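Long-range contacts in methyltransferase (Pectobacterium atrosepticum SCRI1043, PDB 2P7I), which probably transfers a methyl group from S-adenosylmethionine to an acceptor not yet identified, using a Rossmann-like methyltransferase fold: residues B[113-118]-B[171-176]; B[107-112]-B[121-126]; B[27-32]-B[197-202]. All coordinates share one frame; numbering follows the deposited sequence.

Interaction 1: B[113-118]-B[171-176]; sequences LEHIDD and HGHRCT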
# COMPACT_ATOMS: atom_id res chain seq x y z
N LEU B 113 -24.39 -6.44 -5.70
CA LEU B 113 -24.43 -7.04 -4.33
C LEU B 113 -24.67 -6.03 -3.20
O LEU B 113 -25.34 -6.33 -2.19
CB LEU B 113 -23.19 -7.89 -4.04
CG LEU B 113 -23.29 -8.75 -2.79
CD1 LEU B 113 -24.31 -9.88 -2.98
CD2 LEU B 113 -21.87 -9.25 -2.38
N GLU B 114 -24.21 -4.79 -3.41
CA GLU B 114 -24.32 -3.69 -2.43
C GLU B 114 -25.74 -3.17 -2.28
O GLU B 114 -26.06 -2.47 -1.33
CB GLU B 114 -23.31 -2.57 -2.80
CG GLU B 114 -23.54 -1.83 -4.11
CD GLU B 114 -22.95 -2.52 -5.35
OE1 GLU B 114 -22.58 -3.74 -5.31
OE2 GLU B 114 -22.84 -1.79 -6.36
N HIS B 115 -26.58 -3.55 -3.23
CA HIS B 115 -28.00 -3.21 -3.22
C HIS B 115 -28.87 -4.28 -2.55
O HIS B 115 -30.07 -4.07 -2.39
CB HIS B 115 -28.50 -3.07 -4.64
CG HIS B 115 -28.06 -1.82 -5.34
ND1 HIS B 115 -26.88 -1.73 -6.05
CD2 HIS B 115 -28.70 -0.64 -5.52
CE1 HIS B 115 -26.79 -0.52 -6.58
NE2 HIS B 115 -27.88 0.16 -6.28
N ILE B 116 -28.29 -5.40 -2.14
CA ILE B 116 -29.07 -6.55 -1.64
C ILE B 116 -29.15 -6.57 -0.11
O ILE B 116 -28.11 -6.52 0.58
CB ILE B 116 -28.42 -7.87 -2.17
CG1 ILE B 116 -28.36 -7.83 -3.69
CG2 ILE B 116 -29.20 -9.15 -1.71
CD1 ILE B 116 -29.73 -7.78 -4.30
N ASP B 117 -30.35 -6.70 0.43
CA ASP B 117 -30.52 -6.81 1.88
C ASP B 117 -29.83 -8.03 2.51
O ASP B 117 -29.26 -7.90 3.58
CB ASP B 117 -31.98 -6.80 2.26
CG ASP B 117 -32.67 -5.48 1.94
OD1 ASP B 117 -32.03 -4.40 2.01
OD2 ASP B 117 -33.87 -5.54 1.65
N ASP B 118 -29.89 -9.19 1.85
CA ASP B 118 -29.24 -10.42 2.31
C ASP B 118 -28.24 -10.92 1.26
O ASP B 118 -28.54 -11.82 0.48
CB ASP B 118 -30.30 -11.48 2.60
CG ASP B 118 -29.76 -12.68 3.35
OD1 ASP B 118 -28.53 -12.85 3.45
OD2 ASP B 118 -30.60 -13.47 3.82
N HIS B 171 -30.01 5.63 -3.47
CA HIS B 171 -29.82 4.92 -4.72
C HIS B 171 -29.95 3.39 -4.55
O HIS B 171 -29.95 2.66 -5.54
CB HIS B 171 -28.46 5.31 -5.27
CG HIS B 171 -28.06 4.60 -6.52
ND1 HIS B 171 -28.55 4.93 -7.76
CD2 HIS B 171 -27.15 3.62 -6.73
CE1 HIS B 171 -27.99 4.16 -8.68
NE2 HIS B 171 -27.13 3.36 -8.08
N GLY B 172 -30.04 2.93 -3.30
CA GLY B 172 -30.31 1.53 -2.96
C GLY B 172 -29.16 0.79 -2.30
O GLY B 172 -29.28 -0.38 -2.00
N HIS B 173 -28.04 1.46 -2.07
CA HIS B 173 -26.93 0.80 -1.39
C HIS B 173 -27.27 0.42 0.04
O HIS B 173 -27.80 1.24 0.78
CB HIS B 173 -25.75 1.76 -1.35
CG HIS B 173 -25.09 1.92 -2.67
ND1 HIS B 173 -23.80 2.35 -2.81
CD2 HIS B 173 -25.55 1.70 -3.93
CE1 HIS B 173 -23.48 2.40 -4.09
NE2 HIS B 173 -24.53 2.01 -4.79
N ARG B 174 -26.90 -0.78 0.45
CA ARG B 174 -27.08 -1.21 1.84
C ARG B 174 -25.73 -1.49 2.51
O ARG B 174 -25.68 -1.79 3.69
CB ARG B 174 -27.98 -2.44 1.90
CG ARG B 174 -29.42 -2.18 1.38
CD ARG B 174 -30.10 -1.13 2.26
NE ARG B 174 -31.41 -0.65 1.77
CZ ARG B 174 -31.62 0.46 1.05
NH1 ARG B 174 -30.63 1.26 0.66
NH2 ARG B 174 -32.87 0.76 0.71
N CYS B 175 -24.64 -1.36 1.75
CA CYS B 175 -23.29 -1.68 2.21
C CYS B 175 -22.31 -0.94 1.32
O CYS B 175 -22.63 -0.66 0.15
CB CYS B 175 -23.09 -3.19 2.11
SG CYS B 175 -21.49 -3.88 2.69
N THR B 176 -21.10 -0.74 1.82
CA THR B 176 -20.04 -0.26 1.00
C THR B 176 -18.94 -1.24 1.29
O THR B 176 -18.30 -1.15 2.36
CB THR B 176 -19.61 1.14 1.37
OG1 THR B 176 -20.76 2.02 1.35
CG2 THR B 176 -18.60 1.71 0.31
O HOH W 1 -23.88 0.59 -6.93
O HOH W 2 -31.59 -1.73 -2.15
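E114 and R174 make the one strong direct hydrogen bond of this contact: R174 N donates to E114 O at 2.6 Å with an N-H...O angle of 171°. H173 packs closely against the same glutamate. Its CA comes within 3.4 Å of E114 O as a CA-H...O contact, and the E114 side chain leaves its backbone with CG between N and C (chi1 65°), which sets this methylene 4.0 Å above the centre of the H173 ring. A water donates to E114 OE2 and is also hydrogen-bonded to H173 NE2, tying carboxylate to imidazole. H173 in turn presents its edge to a face of the H115 ring, with planes 81° apart and centroids separated by 4.9 Å. G172 ends helix 166-171 in a Schellman motif, and its O lies 3.3 Å from H115 CA; a second water donates to both H115 O and G172 O.

Toward solvent the contact loosens. H115 NE2 makes only a weak bond to H171 O (3.3 Å), while H171 meets H115 obliquely. D117 OD1 and R174 NE form a long salt bridge of 3.8 Å between exposed residues lying side by side.

In class I methyltransferases the loop after the fourth strand commonly lies near the active site; a Tris molecule near H115, probably from the crystallisation liquor, is consistent with a pocket here. Within the fold, E114 packs on C141 and P142 at the end of strand 135-142; I116 touches L122 of helix 119-130, and H173 rests on E168 of helix 166-171.

Interaction 2: B[107-112]-B[121-126]; sequences IVLTHV and ALLKRI
I107 slides its CD1 past CG2 of I126, the two side chains running in opposite directions with 3.8 Å between these methyls. Two residues farther along the strand, L109 faces the helix in the same sense, V108 between them being turned away. L109 holds CG opposite its backbone N (chi1 -166°), and from there CD2 enters a site lined by three helix residues: it lies 4.0 Å from L123 CD2, 4.0 Å from I126 CD1 and 4.1 Å from L122 CD2. The approaches differ. L109 and L122 meet tip to tip, whereas L123 and I126 come in at a slant. I126 therefore serves both strand residues, with CG2 for I107 and CD1 for L109, while L122, one helical turn earlier, completes the row.

The axes of strand 107-110 and helix 121-126 are 11.4 Å apart and run almost antiparallel, at 165°. This is the geometry of a beta-alpha-beta crossover: strand 104-110 leads into helix 119-130, which returns the chain to the parallel neighbour 135-142. L49 of strand 46-49 also touches I107, L109 and I126.

Every touching group is an aliphatic methyl, and all five residues are buried. The contact thus rests on shape and exclusion of water, without directional bonds; I107 and L109 make backbone bonds to strand 135-142, and those of R125 N and I126 N stay within the helix.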
# COMPACT_ATOMS: atom_id res chain seq x y z
N ILE B 107 -20.80 -16.28 -14.44
CA ILE B 107 -21.87 -15.48 -13.82
C ILE B 107 -21.33 -14.11 -13.50
O ILE B 107 -20.25 -14.01 -12.91
CB ILE B 107 -22.47 -16.17 -12.57
CG1 ILE B 107 -23.05 -17.53 -12.98
CG2 ILE B 107 -23.54 -15.25 -11.93
CD1 ILE B 107 -23.66 -18.37 -11.83
N VAL B 108 -22.02 -13.07 -13.94
CA VAL B 108 -21.55 -11.71 -13.74
C VAL B 108 -22.45 -11.04 -12.72
O VAL B 108 -23.67 -11.01 -12.89
CB VAL B 108 -21.51 -10.89 -15.06
CG1 VAL B 108 -21.29 -9.39 -14.75
CG2 VAL B 108 -20.43 -11.43 -16.00
N LEU B 109 -21.83 -10.55 -11.62
CA LEU B 109 -22.55 -9.75 -10.61
C LEU B 109 -21.75 -8.49 -10.30
O LEU B 109 -20.90 -8.46 -9.39
CB LEU B 109 -22.85 -10.58 -9.35
CG LEU B 109 -23.84 -10.03 -8.34
CD1 LEU B 109 -25.33 -10.02 -8.83
CD2 LEU B 109 -23.69 -10.79 -6.99
N THR B 110 -21.97 -7.47 -11.12
CA THR B 110 -21.18 -6.23 -11.04
C THR B 110 -22.04 -5.10 -10.57
O THR B 110 -23.06 -4.79 -11.19
CB THR B 110 -20.49 -5.82 -12.38
OG1 THR B 110 -21.44 -5.76 -13.46
CG2 THR B 110 -19.39 -6.80 -12.71
N HIS B 111 -21.61 -4.49 -9.47
CA HIS B 111 -22.32 -3.39 -8.84
C HIS B 111 -23.78 -3.68 -8.59
O HIS B 111 -24.66 -2.86 -8.82
CB HIS B 111 -22.14 -2.11 -9.66
CG HIS B 111 -20.74 -1.60 -9.65
ND1 HIS B 111 -20.44 -0.26 -9.72
CD2 HIS B 111 -19.56 -2.23 -9.47
CE1 HIS B 111 -19.13 -0.10 -9.66
NE2 HIS B 111 -18.57 -1.28 -9.48
N VAL B 112 -24.04 -4.87 -8.06
CA VAL B 112 -25.38 -5.28 -7.67
C VAL B 112 -25.42 -5.72 -6.18
O VAL B 112 -26.39 -5.40 -5.48
CB VAL B 112 -25.87 -6.46 -8.55
CG1 VAL B 112 -27.16 -7.09 -8.01
CG2 VAL B 112 -25.97 -6.05 -10.04
N ALA B 121 -27.21 -14.66 1.05
CA ALA B 121 -28.22 -15.56 0.52
C ALA B 121 -28.21 -15.58 -1.03
O ALA B 121 -28.49 -16.63 -1.64
CB ALA B 121 -29.65 -15.22 1.08
N LEU B 122 -27.89 -14.44 -1.66
CA LEU B 122 -27.76 -14.35 -3.11
C LEU B 122 -26.53 -15.08 -3.59
O LEU B 122 -26.60 -15.86 -4.55
CB LEU B 122 -27.74 -12.88 -3.57
CG LEU B 122 -27.48 -12.62 -5.08
CD1 LEU B 122 -28.50 -13.32 -6.00
CD2 LEU B 122 -27.44 -11.11 -5.45
N LEU B 123 -25.41 -14.88 -2.91
CA LEU B 123 -24.16 -15.53 -3.30
C LEU B 123 -24.30 -17.05 -3.13
O LEU B 123 -23.69 -17.83 -3.86
CB LEU B 123 -22.99 -14.96 -2.50
CG LEU B 123 -22.66 -13.50 -2.76
CD1 LEU B 123 -21.63 -13.03 -1.73
CD2 LEU B 123 -22.21 -13.29 -4.19
N LYS B 124 -25.09 -17.46 -2.15
CA LYS B 124 -25.34 -18.88 -1.88
C LYS B 124 -26.18 -19.52 -3.01
O LYS B 124 -25.91 -20.63 -3.43
CB LYS B 124 -25.97 -19.05 -0.50
CG LYS B 124 -26.17 -20.49 -0.11
CD LYS B 124 -26.82 -20.71 1.28
CE LYS B 124 -26.84 -22.18 1.64
NZ LYS B 124 -27.50 -22.33 2.97
N ARG B 125 -27.19 -18.82 -3.51
CA ARG B 125 -27.91 -19.30 -4.68
C ARG B 125 -26.97 -19.45 -5.86
O ARG B 125 -27.01 -20.43 -6.60
CB ARG B 125 -29.01 -18.35 -5.09
CG ARG B 125 -30.21 -18.31 -4.21
CD ARG B 125 -31.47 -18.01 -5.03
NE ARG B 125 -31.86 -19.20 -5.80
CZ ARG B 125 -32.91 -19.26 -6.60
NH1 ARG B 125 -33.71 -18.21 -6.75
NH2 ARG B 125 -33.17 -20.38 -7.26
N ILE B 126 -26.08 -18.48 -6.02
CA ILE B 126 -25.15 -18.52 -7.11
C ILE B 126 -24.28 -19.78 -6.96
O ILE B 126 -24.08 -20.51 -7.93
CB ILE B 126 -24.27 -17.28 -7.17
CG1 ILE B 126 -25.09 -16.06 -7.59
CG2 ILE B 126 -23.12 -17.48 -8.13
CD1 ILE B 126 -24.26 -14.72 -7.46

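Interaction 3: B[27-32]-B[197-202]; sequences DVMHPF and SGIFFK
F200 buries more surface here than any other residue, and it does so against three side chains of helix 27-32. M29, present as selenomethionine, sets SE 3.6 Å from F200 CB and 4.7 Å from the ring centroid, an oblique Met-aromatic contact 42° off the ring normal. V28 brings CG1 to 3.8 Å from F200 CE1, off the ring centre. The F32 ring meets F200 through CD2, 3.7 Å from CD1, but with planes inclined by 34° the pair is neither a stack nor edge-to-face.

I199 also faces the helix. Its CG2 is 3.9 Å from F32 CB and 3.9 Å from M29 CE. I199 and F200, though consecutive, both point CB toward the helix; the positive phi of F200 (83°) is consistent with this break from a regular extended chain. M29 links the two: its chain bends at chi2 and chi3, carrying CE to within 3.6 Å of I199 O while SE stays beside F200.

The helix is irregular at this point. A wider pi-type turn spans 27-29, and P31, lacking an N-H, leaves a kink where its N has no bond to the preceding turn. The local axes of helix 27-32 and strand 197-201 run roughly antiparallel and approach to 8.6 Å.

Around this buried apolar patch, helix 24-37 packs on strand 192-201, an outermost strand of the sheet within this chain, where I199 also touches M33 and A36. M29 reaches A238 and S239 of the adjacent strand 237-245. F24 and W209 meet the F200 ring edge-to-face, and helix 220-230 packs against it with L223 and C226, its Y227 ring meeting F32.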
# COMPACT_ATOMS: atom_id res chain seq x y z
N ASP B 27 -18.52 4.86 -19.44
CA ASP B 27 -17.52 5.07 -20.48
C ASP B 27 -16.14 4.61 -20.09
O ASP B 27 -15.35 4.25 -20.95
CB ASP B 27 -17.49 6.54 -20.89
CG ASP B 27 -18.79 6.99 -21.52
OD1 ASP B 27 -19.24 6.31 -22.45
OD2 ASP B 27 -19.38 7.98 -21.04
N VAL B 28 -15.84 4.61 -18.80
CA VAL B 28 -14.50 4.25 -18.36
C VAL B 28 -14.54 2.90 -17.63
O VAL B 28 -13.83 1.95 -18.00
CB VAL B 28 -13.84 5.35 -17.49
CG1 VAL B 28 -12.55 4.83 -16.86
CG2 VAL B 28 -13.56 6.61 -18.30
N MSE B 29 -15.41 2.78 -16.63
CA MSE B 29 -15.37 1.58 -15.82
C MSE B 29 -15.89 0.32 -16.50
O MSE B 29 -15.33 -0.77 -16.29
CB MSE B 29 -16.11 1.83 -14.52
CG MSE B 29 -15.46 2.81 -13.55
SE MSE B 29 -13.70 2.27 -13.05
CE MSE B 29 -14.26 0.67 -12.17
N HIS B 30 -16.98 0.41 -17.27
CA HIS B 30 -17.51 -0.77 -17.97
C HIS B 30 -16.47 -1.44 -18.87
O HIS B 30 -16.25 -2.63 -18.79
CB HIS B 30 -18.79 -0.46 -18.73
CG HIS B 30 -20.00 -0.32 -17.87
ND1 HIS B 30 -21.27 -0.17 -18.40
CD2 HIS B 30 -20.16 -0.31 -16.53
CE1 HIS B 30 -22.15 -0.09 -17.42
NE2 HIS B 30 -21.50 -0.16 -16.28
N PRO B 31 -15.82 -0.67 -19.76
CA PRO B 31 -14.78 -1.32 -20.56
C PRO B 31 -13.59 -1.95 -19.80
O PRO B 31 -13.13 -3.02 -20.18
CB PRO B 31 -14.32 -0.20 -21.54
CG PRO B 31 -14.87 1.05 -21.01
CD PRO B 31 -16.07 0.72 -20.17
N PHE B 32 -13.12 -1.31 -18.74
CA PHE B 32 -12.05 -1.87 -17.93
C PHE B 32 -12.52 -3.10 -17.17
O PHE B 32 -11.74 -4.02 -16.96
CB PHE B 32 -11.47 -0.82 -16.97
CG PHE B 32 -10.57 0.17 -17.65
CD1 PHE B 32 -9.55 -0.26 -18.50
CD2 PHE B 32 -10.72 1.52 -17.44
CE1 PHE B 32 -8.71 0.64 -19.12
CE2 PHE B 32 -9.87 2.43 -18.09
CZ PHE B 32 -8.87 1.98 -18.93
N SER B 197 -8.61 -8.90 -6.92
CA SER B 197 -7.96 -7.81 -7.66
C SER B 197 -8.80 -6.55 -7.57
O SER B 197 -9.80 -6.50 -6.86
CB SER B 197 -7.73 -8.19 -9.14
OG SER B 197 -6.76 -7.33 -9.76
N GLY B 198 -8.34 -5.50 -8.23
CA GLY B 198 -9.03 -4.23 -8.25
C GLY B 198 -9.06 -3.67 -9.66
O GLY B 198 -8.24 -4.00 -10.49
N ILE B 199 -10.07 -2.87 -9.94
CA ILE B 199 -10.25 -2.30 -11.25
C ILE B 199 -10.23 -0.77 -11.17
O ILE B 199 -11.15 -0.13 -10.65
CB ILE B 199 -11.56 -2.79 -11.89
CG1 ILE B 199 -11.57 -4.32 -11.94
CG2 ILE B 199 -11.77 -2.10 -13.33
CD1 ILE B 199 -12.97 -4.91 -12.19
N PHE B 200 -9.13 -0.20 -11.70
CA PHE B 200 -8.94 1.24 -11.94
C PHE B 200 -8.49 2.02 -10.71
O PHE B 200 -9.26 2.24 -9.81
CB PHE B 200 -10.18 1.92 -12.53
CG PHE B 200 -9.89 3.27 -13.19
CD1 PHE B 200 -9.49 3.34 -14.49
CD2 PHE B 200 -10.04 4.46 -12.48
CE1 PHE B 200 -9.23 4.60 -15.09
CE2 PHE B 200 -9.76 5.69 -13.07
CZ PHE B 200 -9.35 5.76 -14.35
N PHE B 201 -7.26 2.48 -10.73
CA PHE B 201 -6.75 3.37 -9.69
C PHE B 201 -7.45 4.72 -9.76
O PHE B 201 -7.22 5.47 -10.67
CB PHE B 201 -5.24 3.50 -9.83
CG PHE B 201 -4.54 3.94 -8.56
CD1 PHE B 201 -4.66 5.26 -8.12
CD2 PHE B 201 -3.76 3.06 -7.83
CE1 PHE B 201 -4.01 5.68 -6.98
CE2 PHE B 201 -3.13 3.47 -6.68
CZ PHE B 201 -3.24 4.77 -6.26
N LYS B 202 -8.28 5.03 -8.76
CA LYS B 202 -9.27 6.14 -8.88
C LYS B 202 -8.97 7.20 -7.83
O LYS B 202 -9.22 6.99 -6.65
CB LYS B 202 -10.70 5.62 -8.67
CG LYS B 202 -11.82 6.62 -8.96
CD LYS B 202 -13.15 6.10 -8.47
CE LYS B 202 -14.24 7.12 -8.65
NZ LYS B 202 -15.53 6.61 -8.07

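Interactions 1 and 2 follow one another closely: 107-112 runs directly into 113-118, and their segments alternate along the chain. Their centres are 12 Å apart, and they touch where L113 and I116 pack on L122 and L123 of helix 119-130, so the loop after strand 104-110 is fixed to the same helix as the strand. Interaction 3 encloses both in sequence, joining helix 24-37 to strand 192-201; its centre lies about 20 Å from that of interaction 1 and 19 Å from that of interaction 2. Interactions 2 and 3 each pack a helix on the same seven-stranded sheet, on opposite sides of the chain's centre, as in the helix-on-sheet build of a Rossmann-like fold.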